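Local atomic coordinates of Lmo0181 protein (Listeria monocytogenes serovar 1/2a, PDB entry 5F7V), a protein that binds the cyclic tetraglucose cycloalternan as a membrane-anchored solute-binding lipoprotein, probably delivering it to an ABC transporter for uptake. Residues N369-F372 with E373-L376; E210-T213 with H214-E218; A225-P228 with A229-S232. One frame throughout, in Å; residues are numbered along the deposited sequence. Where two conformers were deposited one is given.

In the fold
Following the chain from the N terminus, interaction 2 comes first, about two and a half turns of helix 206-220; interaction 3 follows where the chain leaves that helix, bends and starts the short helix 228-231; interaction 1 lies far later, on the last turns of helix 361-376. All three are local, each closing within its own turn or turns, so none encloses or crosses another. They meet in space instead. Leu-212 and Thr-216 of interaction 2 pack on Phe-372, Val-375 and Leu-376 of interaction 1, while Glu-373 and Leu-376 touch Pro-228 of interaction 3. Glu-218 and Ala-225 are joined through their backbones, tying helix 206-220 to the loop that follows it.

Interaction 1. Residues N369-F372 with E373-L376; sequences NSEF and EKVL
The amine of Lys-374 is gripped twice at its end: NZ lies 3.1 Å from OE2 of Glu-371 in a salt bridge, and it donates to a water 3.0 Å from NZ. That same water gives a proton to the other carboxylate oxygen, OE1 of Glu-371, at 2.9 Å, so ammonium, water and both carboxylate oxygens close a small ring. The lysine approaches OE2 on its syn side, 26° out of the carboxylate plane. Three residues apart on a helix, the two side chains run alongside each other; the glutamate reaches the amine because its chain is bent at chi2 (-57°), while the lysine stays extended beyond CG. A long, flexible lysine suits this exposed position, and OE1 has a further donor in Asn-388, which should steady the carboxylate. Beneath, ordinary helical bonds continue, with Glu-373 N 2.9 Å from Asn-369 O and Leu-376 N 3.1 Å from Phe-372 O. The apolar residues occupy the inward faces: Phe-372 meets Phe-182 edge-to-face and also touches Leu-212 of helix 206-220, whereas Val-375 packs on both Thr-216 of that helix and Ala-385 of helix 382-397, so helix 361-376 lies against both neighbours.

Interaction 2. Residues E210-T213 with H214-E218; sequences EALT and HLTNE
Asn-217 folds back along its helix onto Thr-213, one turn earlier. Its CB lies 3.2 Å from the carbonyl O of Thr-213, the oxygen that also accepts from Asn-217 N at 2.8 Å. CG, turned beside the backbone N (chi1 -85°), lies 3.4 Å from Thr-213 O and carries the amide along the threonine; ND2 then comes 3.4 Å from CG2 of Thr-213, and OD1 stands farther from that methyl, at 3.9 Å. The two side chains point the same way, and the threonine hydroxyl turns instead to Val-209 O. On the inward face, Thr-216 sets its methyl CG2 3.9 Å from CD1 of Leu-212, the side chains crossing at a slant. Leucine suits this buried position, and threonine offers it a methyl while keeping a hydroxyl close to the helix backbone. His-214 begins another face: Ala-211 O lies at the edge of its ring, in plane, 3.6 Å from CD2. Its ND1 is hydrogen-bonded to Glu-157, and the ring stacks on Trp-153. Backbone bonds thus hold the turns together while methyl contacts add packing; the nearby carboxylate of Glu-157 should favour a proton on ND1 of His-214.

Interaction 3. Residues A225-P228 with A229-S232; sequences APSP and ADLS
A capping box joins Ser-227 and Asp-230 at the start of helix 228-231. Ser-227 sits at the N-cap, where its OG accepts from Asp-230 N at 3.1 Å with an N-H...O angle of 168°. In return, OD2 of Asp-230 takes the N-H of Ser-227 at 2.9 Å, meeting it on the anti side and 28° out of the carboxylate plane. Serine suits the cap because OG, held between its own N and carbonyl carbon (chi1 70°), reaches a backbone N-H of the first turn; aspartate is short enough to return the bond, and its negative charge should be favoured near a helix N terminus. Pro-228 fits just after the cap, where its missing N-H costs no helical bond. The close packing lies on the inner side: CB of Pro-226 is 3.8 Å from CB of Asp-230, and the proline also crosses Leu-231 at an angle, with Trp-171 and Ser-174 of strand 171-174 against its ring. By contrast, Ala-229 and Ser-232 face solvent, and few good backbone bonds hold this single turn. It is closed chiefly by Leu-231 N, which donates to Ser-227 O at 2.9 Å, nearly in line with that carbonyl bond.

Interaction 1. Residues N369-F372 with E373-L376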
loop_
_atom_site.group_PDB
_atom_site.type_symbol
_atom_site.label_atom_id
_atom_site.label_comp_id
_atom_site.label_asym_id
_atom_site.label_seq_id
_atom_site.Cartn_x
_atom_site.Cartn_y
_atom_site.Cartn_z
ATOM N N ASN A 369 -11.425 10.254 -5.416
ATOM C CA ASN A 369 -11.434 10.386 -3.968
ATOM C C ASN A 369 -12.266 11.566 -3.526
ATOM O O ASN A 369 -12.968 11.503 -2.520
ATOM C CB ASN A 369 -10.016 10.492 -3.402
ATOM C CG ASN A 369 -9.270 9.191 -3.500
ATOM O OD1 ASN A 369 -9.898 8.163 -3.681
ATOM N ND2 ASN A 369 -7.976 9.212 -3.369
ATOM N N SER A 370 -12.228 12.650 -4.295
ATOM C CA SER A 370 -13.067 13.809 -3.971
ATOM C C SER A 370 -14.549 13.406 -4.122
ATOM O O SER A 370 -15.358 13.760 -3.266
ATOM C CB SER A 370 -12.708 14.984 -4.879
ATOM O OG SER A 370 -13.615 16.063 -4.729
ATOM N N GLU A 371 -14.910 12.679 -5.180
ATOM C CA GLU A 371 -16.301 12.243 -5.364
ATOM C C GLU A 371 -16.740 11.340 -4.222
ATOM O O GLU A 371 -17.866 11.444 -3.756
ATOM C CB GLU A 371 -16.473 11.535 -6.702
ATOM C CG GLU A 371 -16.326 12.492 -7.879
ATOM C CD GLU A 371 -17.270 13.677 -7.861
ATOM O OE1 GLU A 371 -18.493 13.396 -7.782
ATOM O OE2 GLU A 371 -16.845 14.857 -7.846
ATOM N N PHE A 372 -15.879 10.426 -3.785
ATOM C CA PHE A 372 -16.225 9.534 -2.698
ATOM C C PHE A 372 -16.391 10.294 -1.386
ATOM O O PHE A 372 -17.323 10.011 -0.639
ATOM C CB PHE A 372 -15.190 8.429 -2.546
ATOM C CG PHE A 372 -15.183 7.391 -3.626
ATOM C CD1 PHE A 372 -16.087 7.355 -4.690
ATOM C CD2 PHE A 372 -14.217 6.399 -3.583
ATOM C CE1 PHE A 372 -16.041 6.371 -5.647
ATOM C CE2 PHE A 372 -14.145 5.426 -4.550
ATOM C CZ PHE A 372 -15.070 5.403 -5.582
ATOM N N GLU A 373 -15.530 11.260 -1.109
ATOM C CA GLU A 373 -15.657 12.077 0.077
ATOM C C GLU A 373 -17.007 12.782 0.103
ATOM O O GLU A 373 -17.662 12.912 1.139
ATOM C CB GLU A 373 -14.488 13.071 0.153
ATOM C CG GLU A 373 -14.444 13.808 1.471
ATOM C CD GLU A 373 -13.695 13.084 2.549
ATOM O OE1 GLU A 373 -13.464 11.856 2.437
ATOM O OE2 GLU A 373 -13.351 13.822 3.524
ATOM N N LYS A 374 -17.449 13.263 -1.045
ATOM C CA LYS A 374 -18.749 13.933 -1.101
ATOM C C LYS A 374 -19.845 12.962 -0.691
ATOM O O LYS A 374 -20.817 13.396 -0.075
ATOM C CB LYS A 374 -19.070 14.491 -2.492
ATOM C CG LYS A 374 -18.253 15.702 -2.904
ATOM C CD LYS A 374 -18.525 16.077 -4.346
ATOM C CE LYS A 374 -17.557 17.090 -4.899
ATOM N NZ LYS A 374 -17.895 17.346 -6.321
ATOM N N VAL A 375 -19.770 11.680 -1.038
ATOM C CA VAL A 375 -20.814 10.755 -0.567
ATOM C C VAL A 375 -20.758 10.640 0.941
ATOM O O VAL A 375 -21.782 10.708 1.613
ATOM C CB VAL A 375 -20.617 9.368 -1.199
ATOM C CG1 VAL A 375 -21.730 8.444 -0.727
ATOM C CG2 VAL A 375 -20.534 9.462 -2.717
ATOM N N LEU A 376 -19.559 10.519 1.466
ATOM C CA LEU A 376 -19.416 10.372 2.937
ATOM C C LEU A 376 -19.894 11.560 3.727
ATOM O O LEU A 376 -20.333 11.371 4.851
ATOM C CB LEU A 376 -17.959 10.086 3.315
ATOM C CG LEU A 376 -17.323 8.805 2.755
ATOM C CD1 LEU A 376 -15.925 8.709 3.313
ATOM C CD2 LEU A 376 -18.185 7.617 3.133
HETATM O O HOH W 1 -20.195 15.778 -7.504
#

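Interaction 2. Residues E210-T213 with H214-E218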
loop_
_atom_site.group_PDB
_atom_site.type_symbol
_atom_site.label_atom_id
_atom_site.label_comp_id
_atom_site.label_asym_id
_atom_site.label_seq_id
_atom_site.Cartn_x
_atom_site.Cartn_y
_atom_site.Cartn_z
ATOM N N GLU A 210 -23.021 -1.404 -5.797
ATOM C CA GLU A 210 -23.291 -2.136 -4.551
ATOM C C GLU A 210 -22.078 -2.152 -3.643
ATOM O O GLU A 210 -22.171 -1.994 -2.424
ATOM C CB GLU A 210 -23.727 -3.550 -4.922
ATOM C CG GLU A 210 -24.229 -4.342 -3.717
ATOM C CD GLU A 210 -24.757 -5.723 -4.032
ATOM O OE1 GLU A 210 -24.384 -6.301 -5.077
ATOM O OE2 GLU A 210 -25.628 -6.180 -3.236
ATOM N N ALA A 211 -20.890 -2.349 -4.212
ATOM C CA ALA A 211 -19.644 -2.388 -3.434
ATOM C C ALA A 211 -19.364 -1.066 -2.747
ATOM O O ALA A 211 -18.984 -1.013 -1.576
ATOM C CB ALA A 211 -18.454 -2.802 -4.290
ATOM N N LEU A 212 -19.520 0.023 -3.502
ATOM C CA LEU A 212 -19.321 1.344 -2.895
ATOM C C LEU A 212 -20.346 1.649 -1.838
ATOM O O LEU A 212 -19.969 2.195 -0.794
ATOM C CB LEU A 212 -19.325 2.421 -3.965
ATOM C CG LEU A 212 -19.088 3.878 -3.473
ATOM C CD1 LEU A 212 -17.749 4.033 -2.822
ATOM C CD2 LEU A 212 -19.174 4.817 -4.655
ATOM N N THR A 213 -21.589 1.282 -2.106
ATOM C CA THR A 213 -22.647 1.468 -1.126
ATOM C C THR A 213 -22.376 0.684 0.145
ATOM O O THR A 213 -22.653 1.191 1.268
ATOM C CB THR A 213 -24.010 1.118 -1.740
ATOM O OG1 THR A 213 -24.189 1.919 -2.913
ATOM C CG2 THR A 213 -25.170 1.349 -0.745
ATOM N N HIS A 214 -21.795 -0.501 0.040
ATOM C CA HIS A 214 -21.401 -1.271 1.206
ATOM C C HIS A 214 -20.449 -0.441 2.077
ATOM O O HIS A 214 -20.594 -0.418 3.302
ATOM C CB HIS A 214 -20.833 -2.609 0.717
ATOM C CG HIS A 214 -19.736 -3.165 1.565
ATOM N ND1 HIS A 214 -19.888 -3.784 2.802
ATOM C CD2 HIS A 214 -18.422 -3.230 1.258
ATOM C CE1 HIS A 214 -18.696 -4.164 3.216
ATOM N NE2 HIS A 214 -17.809 -3.850 2.304
ATOM N N LEU A 215 -19.459 0.212 1.470
ATOM C CA LEU A 215 -18.529 1.086 2.217
ATOM C C LEU A 215 -19.210 2.350 2.747
ATOM O O LEU A 215 -19.073 2.696 3.928
ATOM C CB LEU A 215 -17.330 1.498 1.376
ATOM C CG LEU A 215 -16.461 0.324 0.893
ATOM C CD1 LEU A 215 -15.411 0.867 -0.055
ATOM C CD2 LEU A 215 -15.850 -0.456 2.037
ATOM N N THR A 216 -19.951 3.066 1.899
ATOM C CA THR A 216 -20.441 4.379 2.342
ATOM C C THR A 216 -21.567 4.253 3.346
ATOM O O THR A 216 -21.650 5.103 4.251
ATOM C CB THR A 216 -20.830 5.258 1.155
ATOM O OG1 THR A 216 -21.883 4.646 0.425
ATOM C CG2 THR A 216 -19.662 5.512 0.213
ATOM N N ASN A 217 -22.388 3.207 3.240
ATOM C CA ASN A 217 -23.460 3.061 4.220
ATOM C C ASN A 217 -22.923 2.830 5.614
ATOM O O ASN A 217 -23.609 3.212 6.584
ATOM C CB ASN A 217 -24.353 1.880 3.857
ATOM C CG ASN A 217 -25.446 2.195 2.874
ATOM O OD1 ASN A 217 -25.663 3.334 2.528
ATOM N ND2 ASN A 217 -26.178 1.170 2.493
ATOM N N GLU A 218 -21.744 2.231 5.761
ATOM C CA GLU A 218 -21.170 2.086 7.105
ATOM C C GLU A 218 -20.930 3.415 7.767
ATOM O O GLU A 218 -21.041 3.567 8.991
ATOM C CB GLU A 218 -19.854 1.334 7.014
ATOM C CG GLU A 218 -20.101 -0.111 6.655
ATOM C CD GLU A 218 -18.900 -1.001 6.775
ATOM O OE1 GLU A 218 -17.786 -0.506 6.513
ATOM O OE2 GLU A 218 -19.150 -2.204 7.069
#

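Interaction 3. Residues A225-P228 with A229-S232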
loop_
_atom_site.group_PDB
_atom_site.type_symbol
_atom_site.label_atom_id
_atom_site.label_comp_id
_atom_site.label_asym_id
_atom_site.label_seq_id
_atom_site.Cartn_x
_atom_site.Cartn_y
_atom_site.Cartn_z
ATOM N N ALA A 225 -18.828 3.200 11.238
ATOM C CA ALA A 225 -17.486 3.618 10.832
ATOM C C ALA A 225 -17.413 5.132 10.997
ATOM O O ALA A 225 -18.398 5.821 10.678
ATOM C CB ALA A 225 -17.219 3.195 9.412
ATOM N N PRO A 226 -16.269 5.656 11.477
ATOM C CA PRO A 226 -16.180 7.100 11.681
ATOM C C PRO A 226 -16.209 7.866 10.355
ATOM O O PRO A 226 -15.608 7.423 9.357
ATOM C CB PRO A 226 -14.853 7.254 12.428
ATOM C CG PRO A 226 -14.061 6.052 12.046
ATOM C CD PRO A 226 -15.065 4.947 11.960
ATOM N N SER A 227 -16.894 8.999 10.329
ATOM C CA SER A 227 -16.990 9.814 9.137
ATOM C C SER A 227 -15.801 10.726 8.993
ATOM O O SER A 227 -15.013 10.859 9.920
ATOM C CB SER A 227 -18.207 10.680 9.230
ATOM O OG SER A 227 -18.016 11.658 10.224
ATOM N N PRO A 228 -15.714 11.453 7.868
ATOM C CA PRO A 228 -14.649 12.428 7.750
ATOM C C PRO A 228 -14.655 13.461 8.865
ATOM O O PRO A 228 -13.593 13.840 9.402
ATOM C CB PRO A 228 -14.921 13.059 6.376
ATOM C CG PRO A 228 -15.418 11.911 5.577
ATOM C CD PRO A 228 -16.316 11.168 6.545
ATOM N N ALA A 229 -15.837 13.893 9.258
ATOM C CA ALA A 229 -16.009 14.809 10.396
ATOM C C ALA A 229 -15.439 14.160 11.664
ATOM O O ALA A 229 -14.680 14.782 12.386
ATOM C CB ALA A 229 -17.476 15.178 10.593
ATOM N N ASP A 230 -15.782 12.897 11.924
ATOM C CA ASP A 230 -15.241 12.227 13.108
ATOM C C ASP A 230 -13.707 12.115 13.073
ATOM O O ASP A 230 -13.031 12.121 14.117
ATOM C CB ASP A 230 -15.833 10.811 13.216
ATOM C CG ASP A 230 -17.354 10.769 13.371
ATOM O OD1 ASP A 230 -17.917 11.627 14.089
ATOM O OD2 ASP A 230 -18.019 9.857 12.849
ATOM N N LEU A 231 -13.134 11.981 11.886
ATOM C CA LEU A 231 -11.695 11.816 11.694
ATOM C C LEU A 231 -10.944 13.125 11.442
ATOM O O LEU A 231 -9.714 13.072 11.304
ATOM C CB LEU A 231 -11.457 10.908 10.494
ATOM C CG LEU A 231 -11.873 9.466 10.639
ATOM C CD1 LEU A 231 -11.925 8.745 9.308
ATOM C CD2 LEU A 231 -10.921 8.773 11.594
ATOM N N SER A 232 -11.657 14.255 11.439
ATOM C CA SER A 232 -11.040 15.536 11.093
ATOM C C SER A 232 -9.806 15.810 11.963
ATOM O O SER A 232 -9.844 15.701 13.193
ATOM C CB SER A 232 -12.078 16.667 11.187
ATOM O OG SER A 232 -11.576 17.899 10.677
#